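PDB 4DH4: MIF from Toxoplasma gondii, which belongs to the macrophage migration inhibitory factor family, small alpha/beta proteins that assemble as trimers. Local coordinates for residues D29-P34 against V62-G67. Numbering follows the deposited sequence. Where two conformers were deposited one is given.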
ATOM      1  N   ASP A  29       8.070 -18.774  -9.019  0.50 15.52           N
ATOM      2  CA  ASP A  29       8.247 -19.419 -10.328  0.50 15.74           C
ATOM      3  C   ASP A  29       8.513 -18.410 -11.447  0.50 15.64           C
ATOM      4  O   ASP A  29       9.475 -18.563 -12.203  0.50 15.61           O
ATOM      5  CB  ASP A  29       7.030 -20.285 -10.693  0.50 15.95           C
ATOM      6  CG  ASP A  29       6.887 -21.525  -9.814  0.50 17.15           C
ATOM      7  OD1 ASP A  29       5.833 -22.191  -9.922  0.50 18.02           O
ATOM      8  OD2 ASP A  29       7.807 -21.843  -9.025  0.50 17.69           O
ATOM      9  N   ALA A  30       7.665 -17.384 -11.544  1.00 15.49           N
ATOM     10  CA  ALA A  30       7.766 -16.383 -12.634  1.00 15.05           C
ATOM     11  C   ALA A  30       9.056 -15.561 -12.593  1.00 14.72           C
ATOM     12  O   ALA A  30       9.648 -15.254 -13.637  1.00 14.71           O
ATOM     13  CB  ALA A  30       6.574 -15.465 -12.619  1.00 14.79           C
ATOM     14  N   LEU A  31       9.487 -15.218 -11.384  1.00 14.32           N
ATOM     15  CA  LEU A  31      10.669 -14.381 -11.198  1.00 14.59           C
ATOM     16  C   LEU A  31      11.961 -15.192 -11.089  1.00 14.69           C
ATOM     17  O   LEU A  31      13.057 -14.626 -11.116  1.00 14.80           O
ATOM     18  CB  LEU A  31      10.487 -13.467  -9.973  1.00 14.13           C
ATOM     19  CG  LEU A  31       9.317 -12.471 -10.022  1.00 13.97           C
ATOM     20  CD1 LEU A  31       9.101 -11.796  -8.667  1.00 14.65           C
ATOM     21  CD2 LEU A  31       9.523 -11.424 -11.099  1.00 14.43           C
ATOM     22  N   GLY A  32      11.835 -16.513 -10.970  1.00 15.04           N
ATOM     23  CA  GLY A  32      13.001 -17.376 -10.776  1.00 15.47           C
ATOM     24  C   GLY A  32      13.767 -17.014  -9.514  1.00 15.82           C
ATOM     25  O   GLY A  32      14.993 -16.939  -9.530  1.00 15.64           O
ATOM     26  N   LYS A  33      13.032 -16.775  -8.429  1.00 16.46           N
ATOM     27  CA  LYS A  33      13.633 -16.443  -7.133  1.00 17.33           C
ATOM     28  C   LYS A  33      13.236 -17.488  -6.090  1.00 17.16           C
ATOM     29  O   LYS A  33      12.167 -18.097  -6.199  1.00 16.31           O
ATOM     30  CB  LYS A  33      13.218 -15.036  -6.673  1.00 17.53           C
ATOM     31  CG  LYS A  33      13.660 -13.914  -7.614  1.00 19.83           C
ATOM     32  CD  LYS A  33      13.810 -12.596  -6.881  1.00 23.02           C
ATOM     33  CE  LYS A  33      14.486 -11.552  -7.761  1.00 25.42           C
ATOM     34  NZ  LYS A  33      15.301 -10.627  -6.940  1.00 26.23           N
ATOM     35  N   PRO A  34      14.090 -17.696  -5.068  1.00 17.66           N
ATOM     36  CA  PRO A  34      13.775 -18.731  -4.082  1.00 17.70           C
ATOM     37  C   PRO A  34      12.549 -18.348  -3.265  1.00 17.80           C
ATOM     38  O   PRO A  34      12.359 -17.169  -2.938  1.00 17.27           O
ATOM     39  CB  PRO A  34      15.025 -18.769  -3.183  1.00 17.89           C
ATOM     40  CG  PRO A  34      16.077 -17.995  -3.906  1.00 18.42           C
ATOM     41  CD  PRO A  34      15.358 -17.008  -4.766  1.00 17.67           C
ATOM     42  N   VAL A  62       2.562  -6.043  -6.592  0.50 12.48           N
ATOM     43  CA  VAL A  62       3.745  -6.909  -6.588  0.50 12.59           C
ATOM     44  C   VAL A  62       5.040  -6.150  -6.886  0.50 12.34           C
ATOM     45  O   VAL A  62       5.115  -5.368  -7.833  0.50 12.39           O
ATOM     46  CB  VAL A  62       3.568  -8.224  -7.450  0.50 13.02           C
ATOM     47  CG1 VAL A  62       2.411  -8.113  -8.422  0.50 13.96           C
ATOM     48  CG2 VAL A  62       4.873  -8.658  -8.136  0.50 13.09           C
ATOM     49  N   ALA A  63       6.041  -6.390  -6.043  1.00 11.95           N
ATOM     50  CA  ALA A  63       7.341  -5.699  -6.101  1.00 12.20           C
ATOM     51  C   ALA A  63       8.469  -6.714  -6.119  1.00 12.25           C
ATOM     52  O   ALA A  63       8.379  -7.764  -5.487  1.00 12.07           O
ATOM     53  CB  ALA A  63       7.509  -4.774  -4.893  1.00 12.32           C
ATOM     54  N   SER A  64       9.539  -6.393  -6.839  1.00 12.56           N
ATOM     55  CA  SER A  64      10.693  -7.269  -6.900  1.00 12.45           C
ATOM     56  C   SER A  64      11.933  -6.442  -7.188  1.00 12.26           C
ATOM     57  O   SER A  64      11.847  -5.362  -7.784  1.00 11.68           O
ATOM     58  CB  SER A  64      10.507  -8.327  -7.997  1.00 12.64           C
ATOM     59  OG  SER A  64      11.596  -9.243  -7.994  1.00 14.41           O
ATOM     60  N   ILE A  65      13.083  -6.958  -6.766  1.00 12.47           N
ATOM     61  CA  ILE A  65      14.368  -6.379  -7.153  1.00 13.37           C
ATOM     62  C   ILE A  65      14.716  -6.988  -8.500  1.00 14.43           C
ATOM     63  O   ILE A  65      15.189  -8.124  -8.581  1.00 14.30           O
ATOM     64  CB  ILE A  65      15.479  -6.669  -6.124  1.00 13.35           C
ATOM     65  CG1 ILE A  65      15.062  -6.172  -4.736  1.00 13.44           C
ATOM     66  CG2 ILE A  65      16.809  -6.019  -6.571  1.00 13.47           C
ATOM     67  CD1 ILE A  65      15.869  -6.797  -3.592  1.00 14.69           C
ATOM     68  N   GLY A  66      14.444  -6.235  -9.560  1.00 15.44           N
ATOM     69  CA  GLY A  66      14.576  -6.759 -10.920  1.00 16.19           C
ATOM     70  C   GLY A  66      13.474  -7.751 -11.250  1.00 16.23           C
ATOM     71  O   GLY A  66      12.680  -8.127 -10.386  1.00 16.75           O
ATOM     72  N   GLY A  67      13.431  -8.180 -12.510  1.00 16.56           N
ATOM     73  CA  GLY A  67      12.512  -9.230 -12.937  1.00 16.00           C
ATOM     74  C   GLY A  67      11.179  -8.671 -13.382  1.00 16.32           C
ATOM     75  O   GLY A  67      10.321  -9.410 -13.839  1.00 17.08           O
TER
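Lys33 reaches across from the loop after helix 13-31 and gives its ammonium to the backbone of strand 58-65: NZ donates to Ile65 O over 3.0 Å. The donor lies in the plane of that carbonyl, on a lone pair, with a C=O...N angle of 138°. Lysine suits the place because its methylenes span the gap while the charge stays at the far end; chi2 and chi3 are extended, and a bend at chi4 (-148°) turns NZ onto the oxygen. On the way CE passes 3.7 Å from Ser64 OG. The same hydroxyl meets Leu31 CD1 at 3.6 Å, a van der Waals contact. The leucine fork is thus divided, its other methyl, CD2, lying 3.5 Å from Gly67 O. Leucine fits here because its branched hydrocarbon can cover Ser64 and Gly67 at once from the helix end.

With chi1 at -176°, Ser64 OG is turned away from its own nitrogen and donates a 2.9 Å hydrogen bond to Gly66 O, approaching nearly end-on to the carbonyl. A small hydroxyl can in this way bond to the backbone two residues on and still let a leucine methyl lie against it. In the MIF fold two helices pack on one face of a four-stranded sheet, and here the end of the first helix meets an inner strand. The helix stops in a Schellman motif whose C-prime residue is Gly32, with positive phi, a conformation that glycine adopts readily; the Lys33 side chain then leaves the backbone toward the strand.

Gly66 and Gly67 also have positive phi, which suits glycine. Around this contact, Leu31 also packs on Thr72 and Ile76 of helix 70-88, and both Leu31 and Lys33 touch the N-terminal Pro1. Ile65, whose carbonyl receives the lysine, lays its hydrocarbon against Pro104, Trp107 and Phe114.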